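Long-range contacts in mannose-6-phosphate isomerase (Bacillus subtilis, PDB 1QWR), which binds one zinc ion per subunit and probably catalyses the interconversion of D-mannose 6-phosphate and D-fructose 6-phosphate: residues Lys117-Tyr122 and Val184-Gln189; Gly165-Val170 and Thr244-Glu249. One frame throughout, in Å; residues are numbered along the deposited sequence.

Contact 1. Residues Lys117-Tyr122 and Val184-Gln189; sequences KTECWY and VLETQQ. With ZN (zinc ion), chain E.
Q189 and K117 bury the greatest areas here, at one end of the pairing between two antiparallel strands of the zinc-binding cupin fold. Q189 sends its backbone N to T118 O, a bond of 3.2 Å, while its CG packs 3.8 Å from the same oxygen and its amide group lies against the T118 backbone. From there the ladder runs through the E119-Q188, C120-T187, W121-E186 and Y122-L185 pairs, with C120 and T187 joined by reciprocal backbone bonds. E119 and W121 point to one face of the sheet with E186 and Q188; C120 and Y122 point to the other with L185 and T187.

K117 starts off away from the partner strand. Its CG is anti to the backbone N (chi1 -158°); the extended chain runs alongside Q188, and the bend at its last torsion turns NZ toward E119 OE1. There NZ forms a salt bridge, weak as a hydrogen bond at 3.2 Å. The other oxygen, E119 OE2, binds zinc at 2.5 Å, and H101 and H176 complete the protein ligands. K117 is thus a second-shell neighbour that probably helps to hold the E119 carboxylate in place.

Y122, third in buried area, makes the last pair within these segments. Its N and O pair with L185, the straighter bond running from L185 N to Y122 O at 170°. The ring leads away to F245, and its hydroxyl reaches K255.

On the metal face, W121 and E186 lie side by side, ring and carboxylate nearly coplanar. W121 NE1 donates within its ring plane to the anti lone pair of E186 OE2, at 2.9 Å.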
ATOM      1  N   LYS A 117      -7.651   2.339   8.616  1.00 16.00           N
ATOM      2  CA  LYS A 117      -6.693   1.804   7.643  1.00 15.69           C
ATOM      3  C   LYS A 117      -7.147   0.537   6.895  1.00 15.70           C
ATOM      4  O   LYS A 117      -6.630  -0.560   7.113  1.00 16.34           O
ATOM      5  CB  LYS A 117      -5.324   1.564   8.317  1.00 17.23           C
ATOM      6  CG  LYS A 117      -4.061   1.505   7.422  1.00 24.43           C
ATOM      7  CD  LYS A 117      -2.829   1.681   8.383  1.00 23.84           C
ATOM      8  CE  LYS A 117      -1.468   1.606   7.772  1.00 26.90           C
ATOM      9  NZ  LYS A 117      -1.116   0.239   7.368  1.00 29.82           N
ATOM     10  N   THR A 118      -8.149   0.697   6.044  1.00 15.00           N
ATOM     11  CA  THR A 118      -8.554  -0.396   5.169  1.00 14.13           C
ATOM     12  C   THR A 118      -7.388  -0.383   4.162  1.00 16.86           C
ATOM     13  O   THR A 118      -6.853   0.686   3.853  1.00 14.20           O
ATOM     14  CB  THR A 118      -9.879  -0.063   4.487  1.00 16.87           C
ATOM     15  OG1 THR A 118     -10.933  -0.313   5.424  1.00 17.72           O
ATOM     16  CG2 THR A 118     -10.100  -0.923   3.223  1.00 16.28           C
ATOM     17  N   GLU A 119      -6.974  -1.552   3.675  1.00 15.15           N
ATOM     18  CA  GLU A 119      -5.838  -1.616   2.762  1.00 16.38           C
ATOM     19  C   GLU A 119      -5.922  -2.849   1.872  1.00 15.83           C
ATOM     20  O   GLU A 119      -6.853  -3.641   1.971  1.00 17.75           O
ATOM     21  CB  GLU A 119      -4.541  -1.674   3.573  1.00 17.64           C
ATOM     22  CG  GLU A 119      -4.527  -2.899   4.495  1.00 17.43           C
ATOM     23  CD  GLU A 119      -3.295  -2.995   5.358  1.00 21.58           C
ATOM     24  OE1 GLU A 119      -2.644  -1.965   5.584  1.00 21.42           O
ATOM     25  OE2 GLU A 119      -2.982  -4.118   5.816  1.00 20.81           O
ATOM     26  N   CYS A 120      -4.956  -2.988   0.977  1.00 15.71           N
ATOM     27  CA  CYS A 120      -4.927  -4.149   0.104  1.00 14.92           C
ATOM     28  C   CYS A 120      -3.483  -4.443  -0.299  1.00 15.12           C
ATOM     29  O   CYS A 120      -2.589  -3.568  -0.233  1.00 14.96           O
ATOM     30  CB  CYS A 120      -5.836  -3.926  -1.113  1.00 12.52           C
ATOM     31  SG  CYS A 120      -5.219  -2.632  -2.229  1.00 12.98           S
ATOM     32  N   TRP A 121      -3.251  -5.687  -0.681  1.00 13.31           N
ATOM     33  CA  TRP A 121      -1.920  -6.136  -1.040  1.00 14.76           C
ATOM     34  C   TRP A 121      -1.843  -6.757  -2.415  1.00 15.02           C
ATOM     35  O   TRP A 121      -2.673  -7.605  -2.768  1.00 16.06           O
ATOM     36  CB  TRP A 121      -1.421  -7.210  -0.067  1.00 14.80           C
ATOM     37  CG  TRP A 121      -1.368  -6.815   1.343  1.00 17.13           C
ATOM     38  CD1 TRP A 121      -0.966  -5.616   1.848  1.00 16.42           C
ATOM     39  CD2 TRP A 121      -1.693  -7.645   2.467  1.00 16.97           C
ATOM     40  NE1 TRP A 121      -1.015  -5.645   3.221  1.00 15.25           N
ATOM     41  CE2 TRP A 121      -1.461  -6.880   3.626  1.00 18.51           C
ATOM     42  CE3 TRP A 121      -2.157  -8.963   2.601  1.00 19.35           C
ATOM     43  CZ2 TRP A 121      -1.677  -7.383   4.911  1.00 20.39           C
ATOM     44  CZ3 TRP A 121      -2.372  -9.471   3.884  1.00 21.66           C
ATOM     45  CH2 TRP A 121      -2.133  -8.682   5.021  1.00 19.39           C
ATOM     46  N   TYR A 122      -0.865  -6.315  -3.193  1.00 13.55           N
ATOM     47  CA  TYR A 122      -0.612  -6.939  -4.477  1.00 15.52           C
ATOM     48  C   TYR A 122       0.730  -7.606  -4.242  1.00 16.63           C
ATOM     49  O   TYR A 122       1.711  -6.943  -3.890  1.00 14.22           O
ATOM     50  CB  TYR A 122      -0.455  -5.936  -5.626  1.00 13.63           C
ATOM     51  CG  TYR A 122       0.043  -6.619  -6.869  1.00 14.78           C
ATOM     52  CD1 TYR A 122      -0.801  -7.462  -7.599  1.00 18.52           C
ATOM     53  CD2 TYR A 122       1.385  -6.496  -7.285  1.00 14.81           C
ATOM     54  CE1 TYR A 122      -0.325  -8.174  -8.705  1.00 17.16           C
ATOM     55  CE2 TYR A 122       1.868  -7.207  -8.398  1.00 14.91           C
ATOM     56  CZ  TYR A 122       1.004  -8.049  -9.098  1.00 16.60           C
ATOM     57  OH  TYR A 122       1.476  -8.821 -10.152  1.00 16.93           O
ATOM     58  N   VAL A 184       5.769  -6.763  -1.450  1.00 13.50           N
ATOM     59  CA  VAL A 184       4.403  -6.283  -1.665  1.00 14.73           C
ATOM     60  C   VAL A 184       4.191  -4.810  -1.999  1.00 15.39           C
ATOM     61  O   VAL A 184       4.906  -3.954  -1.479  1.00 16.00           O
ATOM     62  CB  VAL A 184       3.577  -6.572  -0.368  1.00 17.36           C
ATOM     63  CG1 VAL A 184       2.094  -6.190  -0.541  1.00 14.84           C
ATOM     64  CG2 VAL A 184       3.709  -8.020   0.006  1.00 16.31           C
ATOM     65  N   LEU A 185       3.205  -4.531  -2.854  1.00 15.11           N
ATOM     66  CA  LEU A 185       2.805  -3.148  -3.146  1.00 14.51           C
ATOM     67  C   LEU A 185       1.485  -3.044  -2.345  1.00 15.62           C
ATOM     68  O   LEU A 185       0.464  -3.661  -2.694  1.00 13.38           O
ATOM     69  CB  LEU A 185       2.569  -2.917  -4.645  1.00 14.01           C
ATOM     70  CG  LEU A 185       2.300  -1.475  -5.143  1.00 15.86           C
ATOM     71  CD1 LEU A 185       1.010  -0.938  -4.547  1.00 14.93           C
ATOM     72  CD2 LEU A 185       3.453  -0.575  -4.774  1.00 17.27           C
ATOM     73  N   GLU A 186       1.526  -2.255  -1.266  1.00 14.00           N
ATOM     74  CA  GLU A 186       0.404  -2.072  -0.367  1.00 16.14           C
ATOM     75  C   GLU A 186      -0.271  -0.718  -0.568  1.00 16.47           C
ATOM     76  O   GLU A 186       0.367   0.326  -0.441  1.00 16.21           O
ATOM     77  CB  GLU A 186       0.907  -2.176   1.072  1.00 15.44           C
ATOM     78  CG  GLU A 186      -0.164  -2.203   2.157  1.00 16.98           C
ATOM     79  CD  GLU A 186       0.470  -2.277   3.525  1.00 18.11           C
ATOM     80  OE1 GLU A 186       1.206  -1.333   3.875  1.00 18.18           O
ATOM     81  OE2 GLU A 186       0.259  -3.286   4.243  1.00 21.68           O
ATOM     82  N   THR A 187      -1.555  -0.739  -0.896  1.00 13.07           N
ATOM     83  CA  THR A 187      -2.282   0.516  -1.085  1.00 13.76           C
ATOM     84  C   THR A 187      -3.219   0.606   0.115  1.00 14.43           C
ATOM     85  O   THR A 187      -3.937  -0.333   0.402  1.00 14.48           O
ATOM     86  CB  THR A 187      -3.042   0.517  -2.432  1.00 13.17           C
ATOM     87  OG1 THR A 187      -2.094   0.368  -3.509  1.00 13.27           O
ATOM     88  CG2 THR A 187      -3.783   1.857  -2.638  1.00 13.95           C
ATOM     89  N   GLN A 188      -3.182   1.722   0.839  1.00 13.69           N
ATOM     90  CA  GLN A 188      -4.001   1.836   2.046  1.00 13.30           C
ATOM     91  C   GLN A 188      -4.527   3.263   2.255  1.00 13.80           C
ATOM     92  O   GLN A 188      -4.175   4.176   1.506  1.00 12.58           O
ATOM     93  CB  GLN A 188      -3.134   1.407   3.237  1.00 14.69           C
ATOM     94  CG  GLN A 188      -1.968   2.370   3.545  1.00 15.48           C
ATOM     95  CD  GLN A 188      -0.650   1.633   3.837  1.00 19.04           C
ATOM     96  OE1 GLN A 188       0.066   1.200   2.915  1.00 21.60           O
ATOM     97  NE2 GLN A 188      -0.338   1.478   5.109  1.00 15.17           N
ATOM     98  N   GLN A 189      -5.403   3.456   3.240  1.00 15.13           N
ATOM     99  CA  GLN A 189      -5.861   4.807   3.529  1.00 13.21           C
ATOM    100  C   GLN A 189      -4.638   5.467   4.154  1.00 13.29           C
ATOM    101  O   GLN A 189      -3.761   4.776   4.673  1.00 14.79           O
ATOM    102  CB  GLN A 189      -6.970   4.823   4.577  1.00 15.18           C
ATOM    103  CG  GLN A 189      -8.246   4.164   4.122  1.00 12.06           C
ATOM    104  CD  GLN A 189      -9.311   4.295   5.173  1.00 16.84           C
ATOM    105  OE1 GLN A 189      -9.933   5.357   5.329  1.00 19.13           O
ATOM    106  NE2 GLN A 189      -9.516   3.235   5.925  1.00  9.88           N
TER
HETATM  107 ZN    ZN E 604      -1.369  -4.115   7.733  0.95 52.15          ZN
HETATM  108  O   HOH W   1       1.861  -0.722   6.383  1.00 25.71           O
HETATM  109  O   HOH W   2      -0.537  -1.761   7.017  1.00 35.97           O

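Contact 2. Residues Gly165-Val170 and Thr244-Glu249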
ATOM      1  N   GLY A 165       1.567 -12.232  -8.016  1.00 19.95           N
ATOM      2  CA  GLY A 165       0.407 -11.869  -8.792  1.00 19.18           C
ATOM      3  C   GLY A 165      -0.883 -11.855  -7.992  1.00 18.53           C
ATOM      4  O   GLY A 165      -1.883 -11.307  -8.462  1.00 19.14           O
ATOM      5  N   ASP A 166      -0.877 -12.451  -6.804  1.00 17.48           N
ATOM      6  CA  ASP A 166      -2.077 -12.466  -5.964  1.00 19.71           C
ATOM      7  C   ASP A 166      -2.486 -11.077  -5.460  1.00 20.27           C
ATOM      8  O   ASP A 166      -1.646 -10.203  -5.270  1.00 19.06           O
ATOM      9  CB  ASP A 166      -1.860 -13.341  -4.726  1.00 20.88           C
ATOM     10  CG  ASP A 166      -2.048 -14.830  -4.998  1.00 23.33           C
ATOM     11  OD1 ASP A 166      -2.404 -15.206  -6.129  1.00 24.89           O
ATOM     12  OD2 ASP A 166      -1.837 -15.614  -4.052  1.00 24.56           O
ATOM     13  N   PHE A 167      -3.779 -10.904  -5.196  1.00 18.89           N
ATOM     14  CA  PHE A 167      -4.270  -9.636  -4.655  1.00 18.40           C
ATOM     15  C   PHE A 167      -5.180  -9.947  -3.487  1.00 18.45           C
ATOM     16  O   PHE A 167      -6.053 -10.807  -3.598  1.00 19.26           O
ATOM     17  CB  PHE A 167      -5.065  -8.836  -5.683  1.00 17.49           C
ATOM     18  CG  PHE A 167      -5.593  -7.513  -5.152  1.00 17.81           C
ATOM     19  CD1 PHE A 167      -4.841  -6.341  -5.279  1.00 20.22           C
ATOM     20  CD2 PHE A 167      -6.842  -7.440  -4.537  1.00 19.17           C
ATOM     21  CE1 PHE A 167      -5.335  -5.104  -4.806  1.00 18.93           C
ATOM     22  CE2 PHE A 167      -7.336  -6.211  -4.059  1.00 21.57           C
ATOM     23  CZ  PHE A 167      -6.570  -5.045  -4.202  1.00 20.38           C
ATOM     24  N   TYR A 168      -4.961  -9.260  -2.365  1.00 17.74           N
ATOM     25  CA  TYR A 168      -5.791  -9.449  -1.172  1.00 16.83           C
ATOM     26  C   TYR A 168      -6.325  -8.122  -0.654  1.00 17.74           C
ATOM     27  O   TYR A 168      -5.574  -7.166  -0.476  1.00 16.10           O
ATOM     28  CB  TYR A 168      -5.004 -10.133  -0.049  1.00 18.69           C
ATOM     29  CG  TYR A 168      -4.550 -11.518  -0.419  1.00 19.99           C
ATOM     30  CD1 TYR A 168      -3.315 -11.726  -1.019  1.00 21.59           C
ATOM     31  CD2 TYR A 168      -5.411 -12.614  -0.275  1.00 23.15           C
ATOM     32  CE1 TYR A 168      -2.941 -12.997  -1.486  1.00 22.38           C
ATOM     33  CE2 TYR A 168      -5.051 -13.879  -0.738  1.00 21.29           C
ATOM     34  CZ  TYR A 168      -3.823 -14.064  -1.347  1.00 25.15           C
ATOM     35  OH  TYR A 168      -3.487 -15.300  -1.874  1.00 24.09           O
ATOM     36  N   TYR A 169      -7.625  -8.074  -0.398  1.00 16.99           N
ATOM     37  CA  TYR A 169      -8.249  -6.871   0.136  1.00 17.36           C
ATOM     38  C   TYR A 169      -8.343  -7.099   1.644  1.00 16.79           C
ATOM     39  O   TYR A 169      -8.766  -8.177   2.086  1.00 15.35           O
ATOM     40  CB  TYR A 169      -9.630  -6.702  -0.483  1.00 17.43           C
ATOM     41  CG  TYR A 169     -10.314  -5.427  -0.092  1.00 16.97           C
ATOM     42  CD1 TYR A 169      -9.897  -4.211  -0.613  1.00 18.58           C
ATOM     43  CD2 TYR A 169     -11.406  -5.437   0.769  1.00 21.16           C
ATOM     44  CE1 TYR A 169     -10.561  -3.024  -0.298  1.00 19.72           C
ATOM     45  CE2 TYR A 169     -12.074  -4.261   1.093  1.00 20.97           C
ATOM     46  CZ  TYR A 169     -11.647  -3.058   0.547  1.00 18.26           C
ATOM     47  OH  TYR A 169     -12.348  -1.911   0.799  1.00 18.43           O
ATOM     48  N   VAL A 170      -7.942  -6.100   2.429  1.00 16.10           N
ATOM     49  CA  VAL A 170      -7.916  -6.220   3.894  1.00 16.77           C
ATOM     50  C   VAL A 170      -8.736  -5.132   4.568  1.00 16.95           C
ATOM     51  O   VAL A 170      -8.217  -4.083   4.942  1.00 15.51           O
ATOM     52  CB  VAL A 170      -6.468  -6.139   4.422  1.00 17.11           C
ATOM     53  CG1 VAL A 170      -6.423  -6.574   5.902  1.00 19.08           C
ATOM     54  CG2 VAL A 170      -5.548  -7.006   3.576  1.00 19.74           C
ATOM     55  N   THR A 244      -8.384  -5.207 -13.082  1.00 16.35           N
ATOM     56  CA  THR A 244      -9.081  -4.417 -12.067  1.00 18.50           C
ATOM     57  C   THR A 244      -9.177  -5.348 -10.859  1.00 19.80           C
ATOM     58  O   THR A 244      -9.869  -6.376 -10.907  1.00 20.56           O
ATOM     59  CB  THR A 244     -10.502  -4.039 -12.536  1.00 18.72           C
ATOM     60  OG1 THR A 244     -10.420  -3.214 -13.708  1.00 19.60           O
ATOM     61  CG2 THR A 244     -11.250  -3.283 -11.434  1.00 18.73           C
ATOM     62  N   PHE A 245      -8.453  -5.017  -9.789  1.00 19.15           N
ATOM     63  CA  PHE A 245      -8.451  -5.865  -8.596  1.00 17.61           C
ATOM     64  C   PHE A 245      -9.615  -5.578  -7.671  1.00 19.73           C
ATOM     65  O   PHE A 245     -10.175  -6.490  -7.061  1.00 20.25           O
ATOM     66  CB  PHE A 245      -7.158  -5.662  -7.801  1.00 16.85           C
ATOM     67  CG  PHE A 245      -5.926  -6.123  -8.504  1.00 16.21           C
ATOM     68  CD1 PHE A 245      -5.721  -7.478  -8.765  1.00 15.55           C
ATOM     69  CD2 PHE A 245      -4.929  -5.207  -8.858  1.00 15.45           C
ATOM     70  CE1 PHE A 245      -4.539  -7.921  -9.367  1.00 18.56           C
ATOM     71  CE2 PHE A 245      -3.736  -5.637  -9.461  1.00 18.23           C
ATOM     72  CZ  PHE A 245      -3.541  -6.995  -9.717  1.00 19.17           C
ATOM     73  N   VAL A 246      -9.965  -4.303  -7.547  1.00 17.54           N
ATOM     74  CA  VAL A 246     -11.041  -3.918  -6.666  1.00 18.43           C
ATOM     75  C   VAL A 246     -11.472  -2.490  -6.945  1.00 18.56           C
ATOM     76  O   VAL A 246     -10.689  -1.651  -7.429  1.00 16.42           O
ATOM     77  CB  VAL A 246     -10.616  -4.034  -5.157  1.00 19.22           C
ATOM     78  CG1 VAL A 246      -9.540  -2.974  -4.815  1.00 17.13           C
ATOM     79  CG2 VAL A 246     -11.834  -3.884  -4.258  1.00 21.31           C
ATOM     80  N   GLN A 247     -12.744  -2.238  -6.675  1.00 17.95           N
ATOM     81  CA  GLN A 247     -13.322  -0.919  -6.821  1.00 20.32           C
ATOM     82  C   GLN A 247     -14.124  -0.772  -5.548  1.00 22.68           C
ATOM     83  O   GLN A 247     -15.325  -1.057  -5.507  1.00 23.84           O
ATOM     84  CB  GLN A 247     -14.195  -0.871  -8.073  1.00 23.15           C
ATOM     85  CG  GLN A 247     -13.354  -0.995  -9.338  1.00 24.47           C
ATOM     86  CD  GLN A 247     -14.171  -0.884 -10.606  1.00 30.92           C
ATOM     87  OE1 GLN A 247     -15.135  -1.606 -10.796  1.00 31.86           O
ATOM     88  NE2 GLN A 247     -13.774   0.021 -11.487  1.00 33.46           N
ATOM     89  N   GLY A 248     -13.441  -0.339  -4.492  1.00 21.89           N
ATOM     90  CA  GLY A 248     -14.080  -0.231  -3.193  1.00 23.30           C
ATOM     91  C   GLY A 248     -14.443   1.153  -2.705  1.00 22.72           C
ATOM     92  O   GLY A 248     -14.285   2.144  -3.410  1.00 19.82           O
ATOM     93  N   GLU A 249     -14.925   1.212  -1.467  1.00 22.22           N
ATOM     94  CA  GLU A 249     -15.331   2.484  -0.880  1.00 24.32           C
ATOM     95  C   GLU A 249     -14.161   3.430  -0.681  1.00 21.70           C
ATOM     96  O   GLU A 249     -14.332   4.641  -0.735  1.00 19.90           O
ATOM     97  CB  GLU A 249     -15.993   2.249   0.480  1.00 30.47           C
ATOM     98  CG  GLU A 249     -17.035   1.147   0.478  1.00 40.16           C
ATOM     99  CD  GLU A 249     -17.564   0.833   1.877  1.00 45.85           C
ATOM    100  OE1 GLU A 249     -18.216  -0.228   2.037  1.00 47.09           O
ATOM    101  OE2 GLU A 249     -17.332   1.646   2.812  1.00 49.07           O
TER
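F167 and F245 form the aromatic part of this contact. Their planes are only 4° apart, but the rings are slid so far past each other, with centroids 4.7 Å apart, that they barely overlap. What fills the F167 face instead is the start of the other side chain: F245 CB sits over the ring centre, 3.4 Å from the centroid, in a CH-pi contact. In return, F167 CB and CD1 lie over a face of the F245 ring, CB 3.4 Å from F245 CD1. With CG anti to the backbone N (chi1 180°), the F167 ring is carried under F245 CB.

The remaining carbon contacts belong to V246, whose two methyls divide the work. CG1 meets F167 CZ at 3.7 Å, and CG2 approaches Y169 CD1 at 4.1 Å, both obliquely to the rings. Neighbours in a regular strand would point to opposite faces, yet F245 and V246 both turn toward 165-170, because they form a classic beta bulge opposite V253. The bulge sits in the C-terminal cupin domain and presses against strand 167-170, which flanks strand 119-126 of the zinc-binding cupin. The strands run nearly parallel, at 11°, but 8.0 Å apart, so no backbone bond joins them and side chains make the contact. With an alanine at F167, F245 CB would probably lose its aromatic face and V246 CG1 its ring neighbour, opening a gap beside C120 and V253.

No hydrogen bond crosses the contact; one side-chain bond lies within 165-170. Y168, on the reverse side of the strand, gives its hydroxyl proton to D166 OD2 at 2.8 Å, coming from above the carboxylate plane. The same D166 oxygen also accepts the backbone N of K163.

In the fold
Contact 1 is core, with every touching residue buried; its centre lies about 3 Å from the centre of the chain, that of the only partly buried contact 2 about 11 Å. Strands 119-126 and 167-170 are antiparallel neighbours, which links the two: E119 O and W121 N make probable backbone hydrogen bonds to V170 N and Y168 O, while C120 packs against F167. Contact 1 is a hydrogen-bonded ladder with charged groups around a metal. Contact 2 is carbon against carbon, between the zinc-binding cupin and the C-terminal one. Y122 bridges the two, since its ring meets that of F245. Their segments alternate along the chain.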